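Local coordinates for protein endo-beta-1,4-glucanase (cellulase B) (PDB 4V2X) that probably hydrolyses the beta-1,4 linkages of beta-glucans, combining a family 5 catalytic module with an Ig-like module and a family 46 carbohydrate-binding module, at residues 483-488 / 570-575; 489-494 / 577-582. All blocks are in the same frame, centred on the assembly; numbering follows the deposited sequence.

Contact 1 (483-488 / 570-575)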
# COMPACT_ATOMS: atom_id res chain seq x y z
N PRO A 483 58.19 -3.88 -4.29
CA PRO A 483 57.81 -3.65 -5.68
C PRO A 483 58.31 -2.30 -6.14
O PRO A 483 58.46 -1.39 -5.33
CB PRO A 483 56.28 -3.70 -5.67
CG PRO A 483 55.86 -3.73 -4.24
CD PRO A 483 57.07 -3.62 -3.37
N VAL A 484 58.59 -2.18 -7.44
CA VAL A 484 59.18 -0.98 -8.00
C VAL A 484 58.32 -0.53 -9.16
O VAL A 484 58.02 -1.33 -10.05
CB VAL A 484 60.62 -1.24 -8.49
CG1 VAL A 484 61.25 0.06 -8.99
CG2 VAL A 484 61.47 -1.83 -7.37
N LEU A 485 57.92 0.73 -9.13
CA LEU A 485 57.24 1.37 -10.25
C LEU A 485 58.21 2.32 -10.93
O LEU A 485 59.13 2.85 -10.29
CB LEU A 485 56.01 2.13 -9.77
CG LEU A 485 54.96 1.27 -9.06
CD1 LEU A 485 53.85 2.15 -8.50
CD2 LEU A 485 54.38 0.22 -9.99
N GLN A 486 58.00 2.55 -12.22
CA GLN A 486 58.92 3.39 -12.98
C GLN A 486 58.22 4.62 -13.53
O GLN A 486 57.04 4.58 -13.87
CB GLN A 486 59.56 2.60 -14.11
CG GLN A 486 60.22 1.29 -13.69
CD GLN A 486 61.46 1.49 -12.82
OE1 GLN A 486 61.87 2.62 -12.55
NE2 GLN A 486 62.05 0.39 -12.39
N SER A 487 58.99 5.70 -13.60
CA SER A 487 58.56 6.93 -14.25
C SER A 487 58.22 6.65 -15.70
O SER A 487 58.78 5.75 -16.32
CB SER A 487 59.65 7.98 -14.15
OG SER A 487 59.90 8.34 -12.80
N THR A 488 57.28 7.41 -16.25
CA THR A 488 56.83 7.19 -17.61
C THR A 488 56.03 8.39 -18.10
O THR A 488 55.77 9.33 -17.35
CB THR A 488 55.99 5.90 -17.72
OG1 THR A 488 55.85 5.52 -19.09
CG2 THR A 488 54.61 6.08 -17.07
N VAL A 570 53.78 1.59 -1.88
CA VAL A 570 54.60 2.35 -2.82
C VAL A 570 53.82 3.57 -3.27
O VAL A 570 52.69 3.44 -3.73
CB VAL A 570 54.97 1.50 -4.06
CG1 VAL A 570 55.75 2.34 -5.07
CG2 VAL A 570 55.77 0.28 -3.65
N ASN A 571 54.43 4.75 -3.12
CA ASN A 571 53.85 5.99 -3.63
C ASN A 571 54.29 6.26 -5.05
O ASN A 571 55.33 5.78 -5.48
CB ASN A 571 54.23 7.18 -2.75
CG ASN A 571 53.68 7.06 -1.34
OD1 ASN A 571 54.40 7.23 -0.37
ND2 ASN A 571 52.40 6.75 -1.23
N TYR A 572 53.49 7.04 -5.77
CA TYR A 572 53.77 7.37 -7.16
C TYR A 572 53.05 8.68 -7.45
O TYR A 572 51.99 8.94 -6.89
CB TYR A 572 53.27 6.26 -8.07
CG TYR A 572 53.74 6.30 -9.51
CD1 TYR A 572 54.95 5.72 -9.89
CD2 TYR A 572 52.95 6.86 -10.51
CE1 TYR A 572 55.37 5.72 -11.21
CE2 TYR A 572 53.37 6.88 -11.83
CZ TYR A 572 54.58 6.31 -12.17
OH TYR A 572 54.99 6.32 -13.48
N THR A 573 53.64 9.49 -8.32
CA THR A 573 53.03 10.75 -8.70
C THR A 573 52.63 10.73 -10.16
O THR A 573 53.39 10.29 -11.03
CB THR A 573 54.00 11.91 -8.43
OG1 THR A 573 54.32 11.94 -7.04
CG2 THR A 573 53.38 13.25 -8.84
N ILE A 574 51.42 11.22 -10.44
CA ILE A 574 51.03 11.51 -11.81
C ILE A 574 50.69 12.99 -11.96
O ILE A 574 50.13 13.62 -11.06
CB ILE A 574 49.87 10.64 -12.33
CG1 ILE A 574 48.67 10.69 -11.38
CG2 ILE A 574 50.34 9.20 -12.51
CD1 ILE A 574 47.39 10.15 -11.96
N ILE A 575 51.08 13.54 -13.10
CA ILE A 575 50.76 14.91 -13.47
C ILE A 575 49.95 14.82 -14.75
O ILE A 575 50.42 14.28 -15.75
CB ILE A 575 52.02 15.78 -13.66
CG1 ILE A 575 52.81 15.83 -12.35
CG2 ILE A 575 51.63 17.19 -14.09
CD1 ILE A 575 54.14 16.54 -12.45
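The Tyr572 ring meets 483-488 along its rim: Gln486 O and the backbone N of Ser487 lie at the edge near its plane, and Gln486 C in it. Ile574 CG2, from the same strand, also lies in plane at an edge, while Leu485 CB comes in obliquely, 3.7 Å from Tyr572 CD1. Tyr572 OH donates to Gln486 O over 2.7 Å, meeting the carbonyl at a C=O...donor angle of 132° and tilted 30° from its plane. The ring carbon Tyr572 CE1 is itself only 3.3 Å from Gln486 O, and Thr488 CG2 comes within 3.6 Å of Tyr572 OH, the two side chains crossing at about a right angle. With CG anti to the backbone N (chi1 -167°), the ring reaches over to this carbonyl. A phenylalanine here would probably keep the packing on Leu485 but leave Gln486 O without its hydroxyl donor. Nearer Pro483, the methyls of Val570 divide the work: CG1 lies 3.9 Å from Leu485 CD1, while CG2 sits 3.6 Å from Pro483 O and near the proline CG and CD. Leu485 is also packed against Phe562 and Ala499, and Tyr572 against Ile497, so the apolar cluster draws in two further strands. At 7.6 Å between the CA atoms of Leu485 and Tyr572, no backbone ladder forms. Such packing of inward-pointing side chains between strands that are not hydrogen-bonded neighbours is characteristic of the interior of a beta-sandwich, consistent with the fold of a family 46 carbohydrate-binding module.

Contact 2 (489-494 / 577-582)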
# COMPACT_ATOMS: atom_id res chain seq x y z
N GLN A 489 55.65 8.35 -19.37
CA GLN A 489 54.79 9.37 -19.94
C GLN A 489 53.84 8.68 -20.91
O GLN A 489 54.25 7.77 -21.64
CB GLN A 489 55.63 10.45 -20.63
CG GLN A 489 54.86 11.73 -20.95
CD GLN A 489 55.73 12.98 -20.90
OE1 GLN A 489 56.33 13.30 -19.87
NE2 GLN A 489 55.78 13.72 -22.02
N GLY A 490 52.57 9.08 -20.89
CA GLY A 490 51.56 8.42 -21.70
C GLY A 490 50.28 9.21 -21.89
O GLY A 490 50.21 10.39 -21.55
N HIS A 491 49.27 8.53 -22.44
CA HIS A 491 47.99 9.13 -22.80
C HIS A 491 46.90 8.51 -21.92
O HIS A 491 47.00 7.35 -21.53
CB HIS A 491 47.73 8.85 -24.28
CG HIS A 491 46.51 9.52 -24.83
ND1 HIS A 491 45.31 8.85 -24.98
CD2 HIS A 491 46.30 10.77 -25.31
CE1 HIS A 491 44.41 9.67 -25.50
NE2 HIS A 491 44.99 10.84 -25.71
N VAL A 492 45.85 9.27 -21.62
CA VAL A 492 44.79 8.81 -20.72
C VAL A 492 44.05 7.55 -21.19
O VAL A 492 43.47 6.83 -20.37
CB VAL A 492 43.73 9.90 -20.42
CG1 VAL A 492 44.35 11.05 -19.64
CG2 VAL A 492 43.05 10.38 -21.70
N SER A 493 44.04 7.30 -22.49
CA SER A 493 43.33 6.15 -23.06
C SER A 493 44.08 4.84 -22.88
O SER A 493 43.48 3.78 -23.01
CB SER A 493 43.05 6.38 -24.54
OG SER A 493 44.23 6.26 -25.31
N ASN A 494 45.38 4.90 -22.60
CA ASN A 494 46.20 3.70 -22.55
C ASN A 494 47.42 3.91 -21.66
O ASN A 494 48.56 3.70 -22.09
CB ASN A 494 46.62 3.33 -23.98
CG ASN A 494 47.39 2.03 -24.05
OD1 ASN A 494 47.07 1.07 -23.35
ND2 ASN A 494 48.41 2.00 -24.90
N ASN A 577 48.01 16.72 -17.77
CA ASN A 577 47.91 17.93 -18.57
C ASN A 577 47.12 17.57 -19.81
O ASN A 577 47.67 17.03 -20.77
CB ASN A 577 49.30 18.43 -18.96
CG ASN A 577 50.01 19.18 -17.83
OD1 ASN A 577 51.11 18.81 -17.41
ND2 ASN A 577 49.39 20.26 -17.36
N GLY A 578 45.82 17.85 -19.80
CA GLY A 578 44.93 17.40 -20.87
C GLY A 578 44.86 15.88 -20.91
O GLY A 578 44.71 15.24 -19.88
N ASN A 579 45.01 15.31 -22.10
CA ASN A 579 45.00 13.86 -22.25
C ASN A 579 46.38 13.22 -22.03
O ASN A 579 46.52 12.00 -22.16
CB ASN A 579 44.46 13.47 -23.63
CG ASN A 579 42.99 13.80 -23.79
OD1 ASN A 579 42.22 13.72 -22.85
ND2 ASN A 579 42.60 14.16 -25.01
N GLN A 580 47.38 14.04 -21.71
CA GLN A 580 48.73 13.55 -21.48
C GLN A 580 49.01 13.41 -19.98
O GLN A 580 48.65 14.27 -19.17
CB GLN A 580 49.75 14.50 -22.12
CG GLN A 580 49.56 14.70 -23.62
CD GLN A 580 49.61 13.41 -24.44
OE1 GLN A 580 50.35 12.48 -24.11
NE2 GLN A 580 48.83 13.36 -25.52
N VAL A 581 49.68 12.32 -19.64
CA VAL A 581 49.96 12.00 -18.25
C VAL A 581 51.44 11.68 -18.10
O VAL A 581 51.99 10.86 -18.83
CB VAL A 581 49.12 10.79 -17.79
CG1 VAL A 581 49.35 10.51 -16.31
CG2 VAL A 581 47.65 11.04 -18.08
N THR A 582 52.06 12.35 -17.13
CA THR A 582 53.43 12.07 -16.74
C THR A 582 53.38 11.31 -15.42
O THR A 582 52.71 11.73 -14.49
CB THR A 582 54.22 13.37 -16.57
OG1 THR A 582 54.29 14.04 -17.83
CG2 THR A 582 55.64 13.10 -16.06
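Gly490 and Val581 form the hydrogen-bonded pair of an antiparallel beta ladder, with Gln489-Thr582 and His491-Gln580 as the non-hydrogen-bonded pairs beside it. Gly490 N donates to Val581 O at 2.8 Å, almost straight down the carbonyl (C=O...donor angle 164°), and Val581 N returns a bond to Gly490 O. Just beyond the last pair, Val492 N adds one more backbone bond, to Asn579 O over 2.9 Å. That carbonyl also receives a CA-H...O contact from His491 CA. Thr582 OG1 donates to Gln489 OE1 at 3.0 Å, standing 61° out of the amide carbonyl plane, away from the lone pairs. Both segments turn here. Asn577 to Gln580 is a type II' turn closed by backbone bonds both ways between its ends, and Gly578 O accepts from Lys576 NZ. The type I turn from His491 to Asn494 is closed by Asn494 N on His491 O. With CG anti to the backbone N (chi1 -174°), the His491 ring lies alongside the Asn579 side chain, NE2 3.4 Å from Asn579 CB. Its ND1 shares a hydrogen bond with Ser493 OG, which probably helps fix the ring's rotation. Val492 CG1 meets Val581 CG2 at 3.7 Å, the two valines crossing at about a right angle.

In the fold
The two contacts lie about 14 Å apart, centre to centre, in the beta-sandwich of the C-terminal carbohydrate-binding module, whose strands are linked in one antiparallel order. Along the chain the segments alternate: 483-488, 489-494, 570-575, 577-582. Strand 484-491 serves both contacts; its start faces strand 569-577 in contact 1 and its end pairs with strand 580-585 in contact 2. Those partners form a hairpin, and Ile575 N probably bonds to Thr582 O where the two contacts touch. Contact 2 is a backbone pairing of neighbours, whereas in contact 1 strands 484-491 and 569-577, which are not paired, meet through side chains across the interior. Together they join the first strand of the module to its last hairpin.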